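Local coordinates for kinase-associated protein B (Bacillus cereus, PDB 1Y71) that is of unestablished function but probably works together with a bacterial kinase, at residues E12-I17 against Y35-L40; K22-V27 against G86-Y91; L97-Q102 against Q123-Y128; N104-S107 against P112-E115. All coordinates share one frame; numbering follows the deposited sequence.

How the interactions relate
Interactions 1 and 2 belong to the beta sheet and touch each other: strand 21-31, which supplies one side of interaction 2, runs between the two strands of interaction 1, and both contacts reach the second subunit. Interactions 3 and 4 sit on the far side of the chain's centre from interaction 1 and share helix 112-127, near its end and at its start respectively. Interaction 1 is fully buried and aliphatic. Interaction 2 is aliphatic but only partly buried, with a proline among its partners. Interaction 3 adds a long salt bridge to a leucine contact, and interaction 4, its centre about 19 Å from the chain's, packs a phenylalanine ring against an alanine and a second phenylalanine.

Interaction 1. Residues E12-I17 against Y35-L40; sequences EIVTGI and YVVKVL
Val14 and Val37 touch through single methyls, CG2 of the first lying 4.3 Å from CG1 of the second, and Ile13 meets Leu40 in the same manner, CD1 to CD1 at 4.3 Å. Both pairs are aliphatic, and all four residues are buried. Since neighbouring residues of a strand alternate sides, the Val14 pair lies on one face of the sheet and the Ile13 pair on the other. Val37 and Leu40 point their side chains at the opposing strand. Ile13 starts off obliquely, and it is the far end of its chain that closes the gap. On the valine face, CG1 of Val37 stands anti to its nitrogen (chi1 173°), which carries it over the middle strand to within 3.8 Å of Gly25 CA; with no side chain, that glycine puts nothing between the two valines.

Hydrogen bonds do not cross this contact. The backbone groups look to the neighbouring chain on each side: Val14 pairs with Gly25 and Gly16 with Tyr23 on strand 21-31, and Ile13 with Tyr84 just after strand 81-83. On the isoleucine face the second subunit closes in, its Glu26 packing against Ile13 and its Ile88 against Leu40.

Strands 13-18, 21-31 and 34-42 form an antiparallel meander whose first and third members meet by side chains across the second, consistent with the curled sheet of a small SH3-like barrel.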
loop_
_atom_site.group_PDB
_atom_site.type_symbol
_atom_site.label_atom_id
_atom_site.label_comp_id
_atom_site.label_asym_id
_atom_site.label_seq_id
_atom_site.Cartn_x
_atom_site.Cartn_y
_atom_site.Cartn_z
ATOM N N GLU B 12 -8.943 -6.290 -8.547
ATOM C CA GLU B 12 -8.746 -7.170 -7.392
ATOM C C GLU B 12 -7.322 -7.076 -6.851
ATOM O O GLU B 12 -6.358 -7.148 -7.619
ATOM C CB GLU B 12 -9.126 -8.598 -7.756
ATOM C CG GLU B 12 -8.836 -9.624 -6.671
ATOM C CD GLU B 12 -9.727 -10.850 -6.788
ATOM O OE1 GLU B 12 -9.609 -11.720 -5.911
ATOM O OE2 GLU B 12 -10.540 -10.941 -7.740
ATOM N N ILE B 13 -7.199 -6.924 -5.532
ATOM C CA ILE B 13 -5.900 -6.971 -4.841
ATOM C C ILE B 13 -5.474 -8.419 -4.621
ATOM O O ILE B 13 -6.249 -9.233 -4.093
ATOM C CB ILE B 13 -5.908 -6.198 -3.498
ATOM C CG1 ILE B 13 -6.419 -4.772 -3.718
ATOM C CG2 ILE B 13 -4.504 -6.175 -2.886
ATOM C CD1 ILE B 13 -5.634 -3.999 -4.823
ATOM N N VAL B 14 -4.254 -8.740 -5.056
ATOM C CA VAL B 14 -3.760 -10.132 -5.063
ATOM C C VAL B 14 -2.286 -10.187 -4.662
ATOM O O VAL B 14 -1.652 -9.165 -4.543
ATOM C CB VAL B 14 -3.922 -10.754 -6.468
ATOM C CG1 VAL B 14 -5.435 -10.855 -6.859
ATOM C CG2 VAL B 14 -3.101 -9.934 -7.516
ATOM N N THR B 15 -1.768 -11.384 -4.387
ATOM C CA THR B 15 -0.343 -11.606 -4.332
ATOM C C THR B 15 0.008 -12.332 -5.640
ATOM O O THR B 15 -0.851 -13.012 -6.232
ATOM C CB THR B 15 0.078 -12.495 -3.119
ATOM O OG1 THR B 15 -0.612 -13.734 -3.214
ATOM C CG2 THR B 15 -0.280 -11.856 -1.750
ATOM N N GLY B 16 1.252 -12.170 -6.100
ATOM C CA GLY B 16 1.740 -12.798 -7.329
ATOM C C GLY B 16 3.186 -13.221 -7.120
ATOM O O GLY B 16 3.988 -12.501 -6.494
ATOM N N ILE B 17 3.520 -14.384 -7.656
ATOM C CA ILE B 17 4.867 -14.906 -7.589
ATOM C C ILE B 17 5.415 -14.807 -8.991
ATOM O O ILE B 17 4.754 -15.267 -9.938
ATOM C CB ILE B 17 4.890 -16.379 -7.120
ATOM C CG1 ILE B 17 4.423 -16.466 -5.663
ATOM C CG2 ILE B 17 6.359 -16.938 -7.257
ATOM C CD1 ILE B 17 4.118 -17.929 -5.187
ATOM N N TYR B 35 -2.705 -13.369 -15.550
ATOM C CA TYR B 35 -3.184 -12.051 -15.193
ATOM C C TYR B 35 -2.056 -11.069 -15.335
ATOM O O TYR B 35 -0.919 -11.387 -15.011
ATOM C CB TYR B 35 -3.679 -12.047 -13.745
ATOM C CG TYR B 35 -4.890 -12.919 -13.574
ATOM C CD1 TYR B 35 -6.161 -12.422 -13.864
ATOM C CD2 TYR B 35 -4.766 -14.261 -13.151
ATOM C CE1 TYR B 35 -7.278 -13.205 -13.749
ATOM C CE2 TYR B 35 -5.895 -15.066 -13.031
ATOM C CZ TYR B 35 -7.154 -14.521 -13.330
ATOM O OH TYR B 35 -8.299 -15.282 -13.216
ATOM N N VAL B 36 -2.390 -9.863 -15.796
ATOM C CA VAL B 36 -1.472 -8.755 -15.730
ATOM C C VAL B 36 -1.674 -8.182 -14.324
ATOM O O VAL B 36 -2.815 -7.890 -13.921
ATOM C CB VAL B 36 -1.724 -7.677 -16.837
ATOM C CG1 VAL B 36 -0.693 -6.603 -16.735
ATOM C CG2 VAL B 36 -1.657 -8.328 -18.252
ATOM N N VAL B 37 -0.570 -8.071 -13.579
ATOM C CA VAL B 37 -0.588 -7.572 -12.196
ATOM C C VAL B 37 0.254 -6.299 -12.120
ATOM O O VAL B 37 1.433 -6.297 -12.530
ATOM C CB VAL B 37 -0.062 -8.689 -11.206
ATOM C CG1 VAL B 37 0.096 -8.177 -9.756
ATOM C CG2 VAL B 37 -0.987 -9.932 -11.245
ATOM N N LYS B 38 -0.352 -5.226 -11.608
ATOM C CA LYS B 38 0.358 -3.997 -11.307
ATOM C C LYS B 38 0.934 -4.108 -9.904
ATOM O O LYS B 38 0.191 -4.199 -8.915
ATOM C CB LYS B 38 -0.581 -2.790 -11.434
ATOM C CG LYS B 38 0.044 -1.386 -11.231
ATOM C CD LYS B 38 -1.038 -0.371 -10.759
ATOM C CE LYS B 38 -1.870 0.286 -11.850
ATOM N NZ LYS B 38 -3.124 0.980 -11.253
ATOM N N VAL B 39 2.258 -4.052 -9.818
ATOM C CA VAL B 39 2.970 -4.272 -8.550
ATOM C C VAL B 39 2.774 -3.073 -7.610
ATOM O O VAL B 39 2.997 -1.910 -7.985
ATOM C CB VAL B 39 4.480 -4.536 -8.782
ATOM C CG1 VAL B 39 5.270 -4.583 -7.460
ATOM C CG2 VAL B 39 4.682 -5.802 -9.551
ATOM N N LEU B 40 2.355 -3.367 -6.379
ATOM C CA LEU B 40 2.206 -2.318 -5.359
ATOM C C LEU B 40 3.168 -2.423 -4.174
ATOM O O LEU B 40 3.487 -1.410 -3.521
ATOM C CB LEU B 40 0.764 -2.285 -4.844
ATOM C CG LEU B 40 -0.293 -2.018 -5.906
ATOM C CD1 LEU B 40 -1.711 -2.260 -5.327
ATOM C CD2 LEU B 40 -0.192 -0.602 -6.572
#

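Interaction 2. Residues K22-V27 against G86-Y91; sequences KYIGEV and GEIPDY
Ile24 and Ile88 mark the nearest approach of the two backbones, 7.2 Å between their CA atoms, where the irregular segment 86-91 passes over strand 22-27 without any hydrogen bond to it. Ile24 does nearly all the work on the strand side, its side chain setting out toward the passing chain. Its two branches take different partners. With chi1 at -66°, CG1 of Ile24 lies beside the backbone nitrogen and CG2 is left anti to it; Ile24 CG2 comes within 4.2 Å of Ile88 CG1, where the two isoleucines cross at a slant. The other branch runs on through CG1, and Ile24 CD1 meets Pro89 CD at 3.7 Å, end-on, a methyl against the ring carbon next to the proline nitrogen. Ile24 CD1 also lies 4.4 Å from Glu87 O, a carbonyl that accepts a hydrogen bond from Tyr84 OH.

Topologically this is the connection from the last strand of the sheet, 81-83, to helix 91-104, crossing the middle strand of the meander on its way. Asp90 occupies the N-cap of that helix and binds Glu93 N through OD1, so the helix begins immediately after the crossing.

Beyond the aliphatic patch the second subunit takes over. Ile88 packs against Ile88 of the second subunit, and the carboxylate of Glu87 hydrogen-bonds to Thr92 of that subunit. Tyr23 and Tyr91 both reach Leu68 with their hydroxyls, the former at its backbone N and the latter at its O.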
loop_
_atom_site.group_PDB
_atom_site.type_symbol
_atom_site.label_atom_id
_atom_site.label_comp_id
_atom_site.label_asym_id
_atom_site.label_seq_id
_atom_site.Cartn_x
_atom_site.Cartn_y
_atom_site.Cartn_z
ATOM N N LYS B 22 7.942 -12.456 -4.661
ATOM C CA LYS B 22 6.511 -12.456 -4.333
ATOM C C LYS B 22 6.077 -11.038 -4.040
ATOM O O LYS B 22 6.756 -10.323 -3.278
ATOM C CB LYS B 22 6.208 -13.363 -3.129
ATOM C CG LYS B 22 4.705 -13.584 -2.964
ATOM C CD LYS B 22 4.375 -14.643 -1.836
ATOM C CE LYS B 22 2.918 -15.071 -1.909
ATOM N NZ LYS B 22 2.636 -16.084 -0.832
ATOM N N TYR B 23 4.950 -10.641 -4.644
ATOM C CA TYR B 23 4.472 -9.257 -4.634
ATOM C C TYR B 23 3.000 -9.141 -4.254
ATOM O O TYR B 23 2.213 -10.064 -4.463
ATOM C CB TYR B 23 4.665 -8.632 -6.063
ATOM C CG TYR B 23 6.105 -8.731 -6.542
ATOM C CD1 TYR B 23 7.021 -7.758 -6.209
ATOM C CD2 TYR B 23 6.571 -9.871 -7.221
ATOM C CE1 TYR B 23 8.354 -7.862 -6.605
ATOM C CE2 TYR B 23 7.896 -9.986 -7.613
ATOM C CZ TYR B 23 8.781 -8.977 -7.313
ATOM O OH TYR B 23 10.110 -9.075 -7.677
ATOM N N ILE B 24 2.627 -7.988 -3.710
ATOM C CA ILE B 24 1.211 -7.597 -3.629
ATOM C C ILE B 24 0.975 -6.683 -4.802
ATOM O O ILE B 24 1.805 -5.789 -5.099
ATOM C CB ILE B 24 0.895 -6.892 -2.285
ATOM C CG1 ILE B 24 1.056 -7.911 -1.160
ATOM C CG2 ILE B 24 -0.487 -6.151 -2.318
ATOM C CD1 ILE B 24 1.311 -7.318 0.222
ATOM N N GLY B 25 -0.145 -6.890 -5.480
ATOM C CA GLY B 25 -0.469 -6.057 -6.649
ATOM C C GLY B 25 -1.940 -5.983 -6.955
ATOM O O GLY B 25 -2.782 -6.455 -6.195
ATOM N N GLU B 26 -2.248 -5.376 -8.082
ATOM C CA GLU B 26 -3.630 -5.221 -8.495
ATOM C C GLU B 26 -3.837 -5.851 -9.877
ATOM O O GLU B 26 -3.035 -5.630 -10.780
ATOM C CB GLU B 26 -3.986 -3.721 -8.482
ATOM C CG GLU B 26 -5.403 -3.426 -8.897
ATOM C CD GLU B 26 -5.626 -1.970 -9.207
ATOM O OE1 GLU B 26 -4.649 -1.183 -9.263
ATOM O OE2 GLU B 26 -6.803 -1.623 -9.418
ATOM N N VAL B 27 -4.859 -6.679 -10.025
ATOM C CA VAL B 27 -5.170 -7.248 -11.337
ATOM C C VAL B 27 -5.629 -6.112 -12.256
ATOM O O VAL B 27 -6.559 -5.381 -11.918
ATOM C CB VAL B 27 -6.229 -8.373 -11.237
ATOM C CG1 VAL B 27 -6.708 -8.832 -12.637
ATOM C CG2 VAL B 27 -5.669 -9.559 -10.419
ATOM N N GLY B 86 -5.136 -8.380 2.932
ATOM C CA GLY B 86 -4.387 -7.713 4.008
ATOM C C GLY B 86 -4.153 -6.241 3.644
ATOM O O GLY B 86 -4.589 -5.779 2.569
ATOM N N GLU B 87 -3.451 -5.520 4.531
ATOM C CA GLU B 87 -3.067 -4.137 4.252
ATOM C C GLU B 87 -1.996 -4.132 3.196
ATOM O O GLU B 87 -1.246 -5.099 3.054
ATOM C CB GLU B 87 -2.603 -3.389 5.523
ATOM C CG GLU B 87 -3.733 -3.178 6.559
ATOM C CD GLU B 87 -3.299 -2.344 7.733
ATOM O OE1 GLU B 87 -2.137 -1.905 7.760
ATOM O OE2 GLU B 87 -4.115 -2.120 8.648
ATOM N N ILE B 88 -1.949 -3.049 2.433
ATOM C CA ILE B 88 -0.939 -2.907 1.408
ATOM C C ILE B 88 0.191 -2.049 1.984
ATOM O O ILE B 88 -0.018 -0.881 2.338
ATOM C CB ILE B 88 -1.513 -2.286 0.099
ATOM C CG1 ILE B 88 -2.687 -3.137 -0.413
ATOM C CG2 ILE B 88 -0.381 -2.131 -0.971
ATOM C CD1 ILE B 88 -3.371 -2.538 -1.583
ATOM N N PRO B 89 1.386 -2.628 2.112
ATOM C CA PRO B 89 2.497 -1.871 2.655
ATOM C C PRO B 89 2.990 -0.846 1.642
ATOM O O PRO B 89 2.727 -0.986 0.458
ATOM C CB PRO B 89 3.595 -2.920 2.874
ATOM C CG PRO B 89 3.234 -4.070 2.069
ATOM C CD PRO B 89 1.748 -4.015 1.771
ATOM N N ASP B 90 3.702 0.161 2.131
ATOM C CA ASP B 90 4.398 1.106 1.277
ATOM C C ASP B 90 5.445 0.363 0.465
ATOM O O ASP B 90 6.212 -0.441 1.034
ATOM C CB ASP B 90 5.107 2.154 2.134
ATOM C CG ASP B 90 5.899 3.115 1.303
ATOM O OD1 ASP B 90 7.162 3.026 1.237
ATOM O OD2 ASP B 90 5.236 3.981 0.724
ATOM N N TYR B 91 5.490 0.617 -0.849
ATOM C CA TYR B 91 6.314 -0.189 -1.743
ATOM C C TYR B 91 7.758 -0.125 -1.226
ATOM O O TYR B 91 8.411 -1.152 -1.037
ATOM C CB TYR B 91 6.270 0.316 -3.214
ATOM C CG TYR B 91 7.309 -0.394 -4.085
ATOM C CD1 TYR B 91 6.986 -1.554 -4.780
ATOM C CD2 TYR B 91 8.606 0.090 -4.179
ATOM C CE1 TYR B 91 7.924 -2.224 -5.541
ATOM C CE2 TYR B 91 9.583 -0.564 -4.944
ATOM C CZ TYR B 91 9.238 -1.709 -5.622
ATOM O OH TYR B 91 10.205 -2.346 -6.360
#

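Interaction 3. Residues L97-Q102 against Q123-Y128; sequences LALETQ and QLKKDY
Lys125 lies against Leu99 with the root of its side chain and reaches Glu100 with its end. Starting at CB, the first methylene sits 3.5 Å from Leu99 CD2, tighter than ordinary van der Waals contact; Lys125 CG follows at 4.0 Å from the same methyl. From there the chain runs out fully extended, leaving the leucine behind, until Lys125 NZ comes within 3.7 Å of Glu100 OE2. That is a long salt bridge, and the stronger polar partner of OE2 is Lys96 of its own helix, so Lys125 is probably the lesser of two positive neighbours. Leu99 can wedge in at the base because its CG stands anti to the backbone nitrogen (chi1 -162°), which carries the branch toward the opposing helix with CD2 foremost. Leu99 CD2 also approaches the edge of the Tyr128 ring near its plane, 4.2 Å from Tyr128 CD2.

Helices 91-104 and 112-127 thus pack as an antiparallel hairpin, with Leu121 adding to the leucine contact and Met103 touching Lys125. At the far end of the second helix, the Tyr128 hydroxyl bonds His45 NE2 and Ala67 N, tying the hairpin to loops that follow strand 34-42.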
loop_
_atom_site.group_PDB
_atom_site.type_symbol
_atom_site.label_atom_id
_atom_site.label_comp_id
_atom_site.label_asym_id
_atom_site.label_seq_id
_atom_site.Cartn_x
_atom_site.Cartn_y
_atom_site.Cartn_z
ATOM N N LEU B 97 12.257 -4.052 3.744
ATOM C CA LEU B 97 11.973 -5.221 4.590
ATOM C C LEU B 97 12.271 -6.550 3.917
ATOM O O LEU B 97 13.030 -7.371 4.467
ATOM C CB LEU B 97 10.527 -5.208 5.084
ATOM C CG LEU B 97 10.081 -6.366 5.991
ATOM C CD1 LEU B 97 10.799 -6.305 7.356
ATOM C CD2 LEU B 97 8.560 -6.389 6.203
ATOM N N ALA B 98 11.705 -6.769 2.734
ATOM C CA ALA B 98 11.926 -7.997 1.966
ATOM C C ALA B 98 13.441 -8.307 1.802
ATOM O O ALA B 98 13.915 -9.444 1.964
ATOM C CB ALA B 98 11.247 -7.881 0.592
ATOM N N LEU B 99 14.199 -7.275 1.509
ATOM C CA LEU B 99 15.622 -7.395 1.319
ATOM C C LEU B 99 16.359 -7.749 2.614
ATOM O O LEU B 99 17.242 -8.624 2.621
ATOM C CB LEU B 99 16.161 -6.083 0.758
ATOM C CG LEU B 99 17.524 -6.133 0.104
ATOM C CD1 LEU B 99 17.470 -7.064 -1.080
ATOM C CD2 LEU B 99 17.923 -4.667 -0.335
ATOM N N GLU B 100 15.997 -7.075 3.698
ATOM C CA GLU B 100 16.630 -7.369 5.001
ATOM C C GLU B 100 16.329 -8.807 5.422
ATOM O O GLU B 100 17.236 -9.543 5.882
ATOM C CB GLU B 100 16.247 -6.349 6.074
ATOM C CG GLU B 100 17.015 -5.032 5.886
ATOM C CD GLU B 100 16.322 -3.815 6.465
ATOM O OE1 GLU B 100 15.235 -3.957 7.098
ATOM O OE2 GLU B 100 16.879 -2.698 6.285
ATOM N N THR B 101 15.087 -9.239 5.181
ATOM C CA THR B 101 14.667 -10.621 5.456
ATOM C C THR B 101 15.507 -11.647 4.705
ATOM O O THR B 101 16.016 -12.622 5.308
ATOM C CB THR B 101 13.133 -10.809 5.194
ATOM O OG1 THR B 101 12.433 -9.990 6.113
ATOM C CG2 THR B 101 12.640 -12.259 5.343
ATOM N N GLN B 102 15.683 -11.422 3.407
ATOM C CA GLN B 102 16.470 -12.318 2.587
ATOM C C GLN B 102 17.934 -12.355 3.035
ATOM O O GLN B 102 18.557 -13.430 3.100
ATOM C CB GLN B 102 16.416 -11.909 1.124
ATOM C CG GLN B 102 17.112 -12.919 0.185
ATOM C CD GLN B 102 16.964 -12.531 -1.257
ATOM O OE1 GLN B 102 16.561 -11.407 -1.567
ATOM N NE2 GLN B 102 17.233 -13.455 -2.147
ATOM N N GLN B 123 24.777 -4.827 -2.615
ATOM C CA GLN B 123 24.841 -3.855 -3.700
ATOM C C GLN B 123 23.461 -3.411 -4.150
ATOM O O GLN B 123 23.231 -2.204 -4.358
ATOM C CB GLN B 123 25.600 -4.411 -4.910
ATOM C CG GLN B 123 25.888 -3.358 -5.997
ATOM C CD GLN B 123 26.568 -2.111 -5.440
ATOM O OE1 GLN B 123 27.512 -2.210 -4.659
ATOM N NE2 GLN B 123 26.071 -0.927 -5.826
ATOM N N LEU B 124 22.566 -4.378 -4.343
ATOM C CA LEU B 124 21.188 -4.073 -4.754
ATOM C C LEU B 124 20.550 -3.047 -3.816
ATOM O O LEU B 124 19.871 -2.118 -4.259
ATOM C CB LEU B 124 20.336 -5.337 -4.811
ATOM C CG LEU B 124 20.268 -6.132 -6.110
ATOM C CD1 LEU B 124 19.360 -7.294 -5.891
ATOM C CD2 LEU B 124 19.765 -5.261 -7.269
ATOM N N LYS B 125 20.806 -3.220 -2.522
ATOM C CA LYS B 125 20.340 -2.307 -1.484
ATOM C C LYS B 125 20.801 -0.865 -1.766
ATOM O O LYS B 125 20.052 0.090 -1.551
ATOM C CB LYS B 125 20.843 -2.779 -0.116
ATOM C CG LYS B 125 20.448 -1.858 1.037
ATOM C CD LYS B 125 20.848 -2.403 2.400
ATOM C CE LYS B 125 20.506 -1.359 3.483
ATOM N NZ LYS B 125 20.227 -1.967 4.824
ATOM N N LYS B 126 22.024 -0.721 -2.273
ATOM C CA LYS B 126 22.550 0.601 -2.604
ATOM C C LYS B 126 21.903 1.109 -3.887
ATOM O O LYS B 126 21.501 2.270 -3.966
ATOM C CB LYS B 126 24.076 0.559 -2.705
ATOM C CG LYS B 126 24.731 0.114 -1.413
ATOM C CD LYS B 126 26.261 0.156 -1.511
ATOM C CE LYS B 126 26.917 -0.201 -0.182
ATOM N NZ LYS B 126 28.349 -0.553 -0.369
ATOM N N ASP B 127 21.761 0.217 -4.868
ATOM C CA ASP B 127 21.162 0.554 -6.151
ATOM C C ASP B 127 19.707 1.026 -6.038
ATOM O O ASP B 127 19.282 1.930 -6.756
ATOM C CB ASP B 127 21.247 -0.634 -7.094
ATOM C CG ASP B 127 22.686 -1.039 -7.399
ATOM O OD1 ASP B 127 23.611 -0.245 -7.121
ATOM O OD2 ASP B 127 22.877 -2.152 -7.926
ATOM N N TYR B 128 18.960 0.404 -5.130
ATOM C CA TYR B 128 17.560 0.742 -4.897
ATOM C C TYR B 128 17.334 2.081 -4.183
ATOM O O TYR B 128 16.185 2.547 -4.090
ATOM C CB TYR B 128 16.926 -0.320 -4.027
ATOM C CG TYR B 128 16.717 -1.678 -4.674
ATOM C CD1 TYR B 128 16.358 -1.800 -6.009
ATOM C CD2 TYR B 128 16.778 -2.831 -3.902
ATOM C CE1 TYR B 128 16.122 -3.059 -6.578
ATOM C CE2 TYR B 128 16.532 -4.091 -4.456
ATOM C CZ TYR B 128 16.208 -4.194 -5.782
ATOM O OH TYR B 128 15.979 -5.450 -6.296
#

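Interaction 4. Residues N104-S107 against P112-E115; sequences NSFS and PFAE
Phe106 turns its ring toward the first turn of helix 112-127 and meets two residues there, Ala114 and Phe113. The methyl of Ala114 is the nearer, with CB 3.6 Å from Phe106 CD1 and 4.1 Å from Phe106 CG. It approaches on a slant, and the ring slides far enough along the helix surface for Phe106 CE1 to come 4.0 Å from Ala114 CA as well. With only a methyl at Ala114, the ring can come close to the helix backbone.

The two phenylalanines meet at a corner. CE1 of Phe106 and CE2 of Phe113 are 4.1 Å apart, and the ring planes are inclined by about 67°, without the overlap of a stack. Phe113 gets there by its outer end: its CG is anti to the backbone nitrogen (chi1 171°), which swings the ring along the helix toward Phe106, while its other surroundings include Val47. Over the centre of the Phe106 ring, on the side away from Ala114, stands Ser105 OG, 4.0 Å above the plane; that hydroxyl is hydrogen-bonded to Gln102 O.

Phe106 is presented by a type I beta turn from Asn104 to Ser107, closed by Ser107 N to Asn104 O at 3.0 Å. The turn leads out of helix 91-104, and Phe106 continues onto Ser117 and Leu121 of the second helix.

With no hydrogen bond or charge pair between the segments, the contact rests on van der Waals packing and partial burial of apolar surface, so between these segments shape rather than directional bonding probably governs the fit.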
loop_
_atom_site.group_PDB
_atom_site.type_symbol
_atom_site.label_atom_id
_atom_site.label_comp_id
_atom_site.label_asym_id
_atom_site.label_seq_id
_atom_site.Cartn_x
_atom_site.Cartn_y
_atom_site.Cartn_z
ATOM N N ASN B 104 19.104 -11.635 6.066
ATOM C CA ASN B 104 19.099 -12.354 7.338
ATOM C C ASN B 104 18.920 -13.863 7.207
ATOM O O ASN B 104 19.384 -14.629 8.075
ATOM C CB ASN B 104 18.036 -11.779 8.277
ATOM C CG ASN B 104 18.430 -10.428 8.840
ATOM O OD1 ASN B 104 19.612 -10.110 8.940
ATOM N ND2 ASN B 104 17.448 -9.648 9.254
ATOM N N SER B 105 18.249 -14.292 6.139
ATOM C CA SER B 105 18.017 -15.705 5.902
ATOM C C SER B 105 19.307 -16.510 5.760
ATOM O O SER B 105 19.276 -17.717 5.915
ATOM C CB SER B 105 17.090 -15.960 4.699
ATOM O OG SER B 105 17.793 -15.959 3.460
ATOM N N PHE B 106 20.417 -15.835 5.460
ATOM C CA PHE B 106 21.698 -16.494 5.266
ATOM C C PHE B 106 22.535 -16.568 6.547
ATOM O O PHE B 106 23.626 -17.074 6.512
ATOM C CB PHE B 106 22.505 -15.790 4.166
ATOM C CG PHE B 106 21.867 -15.851 2.808
ATOM C CD1 PHE B 106 21.712 -17.072 2.146
ATOM C CD2 PHE B 106 21.440 -14.685 2.174
ATOM C CE1 PHE B 106 21.143 -17.130 0.880
ATOM C CE2 PHE B 106 20.860 -14.738 0.891
ATOM C CZ PHE B 106 20.713 -15.970 0.258
ATOM N N SER B 107 22.011 -16.063 7.661
ATOM C CA SER B 107 22.773 -15.919 8.899
ATOM C C SER B 107 23.547 -17.154 9.376
ATOM O O SER B 107 24.604 -17.012 9.958
ATOM C CB SER B 107 21.890 -15.389 10.023
ATOM O OG SER B 107 21.072 -16.421 10.524
ATOM N N PRO B 112 29.223 -21.138 -0.378
ATOM C CA PRO B 112 29.556 -20.157 -1.428
ATOM C C PRO B 112 28.334 -19.419 -2.019
ATOM O O PRO B 112 28.469 -18.245 -2.384
ATOM C CB PRO B 112 30.235 -21.013 -2.495
ATOM C CG PRO B 112 30.873 -22.131 -1.691
ATOM C CD PRO B 112 29.821 -22.460 -0.673
ATOM N N PHE B 113 27.173 -20.084 -2.088
ATOM C CA PHE B 113 25.972 -19.472 -2.691
ATOM C C PHE B 113 25.474 -18.337 -1.803
ATOM O O PHE B 113 25.161 -17.247 -2.289
ATOM C CB PHE B 113 24.846 -20.499 -2.948
ATOM C CG PHE B 113 23.518 -19.859 -3.365
ATOM C CD1 PHE B 113 23.276 -19.505 -4.693
ATOM C CD2 PHE B 113 22.528 -19.602 -2.420
ATOM C CE1 PHE B 113 22.050 -18.888 -5.067
ATOM C CE2 PHE B 113 21.316 -18.993 -2.774
ATOM C CZ PHE B 113 21.080 -18.639 -4.098
ATOM N N ALA B 114 25.422 -18.598 -0.501
ATOM C CA ALA B 114 25.119 -17.565 0.498
ATOM C C ALA B 114 26.078 -16.379 0.407
ATOM O O ALA B 114 25.623 -15.238 0.383
ATOM C CB ALA B 114 25.122 -18.156 1.880
ATOM N N GLU B 115 27.394 -16.644 0.327
ATOM C CA GLU B 115 28.403 -15.572 0.241
ATOM C C GLU B 115 28.120 -14.639 -0.929
ATOM O O GLU B 115 28.037 -13.422 -0.774
ATOM C CB GLU B 115 29.848 -16.109 0.119
ATOM C CG GLU B 115 30.903 -14.998 0.431
ATOM C CD GLU B 115 32.262 -15.192 -0.258
ATOM O OE1 GLU B 115 32.594 -16.322 -0.683
ATOM O OE2 GLU B 115 33.017 -14.190 -0.368
#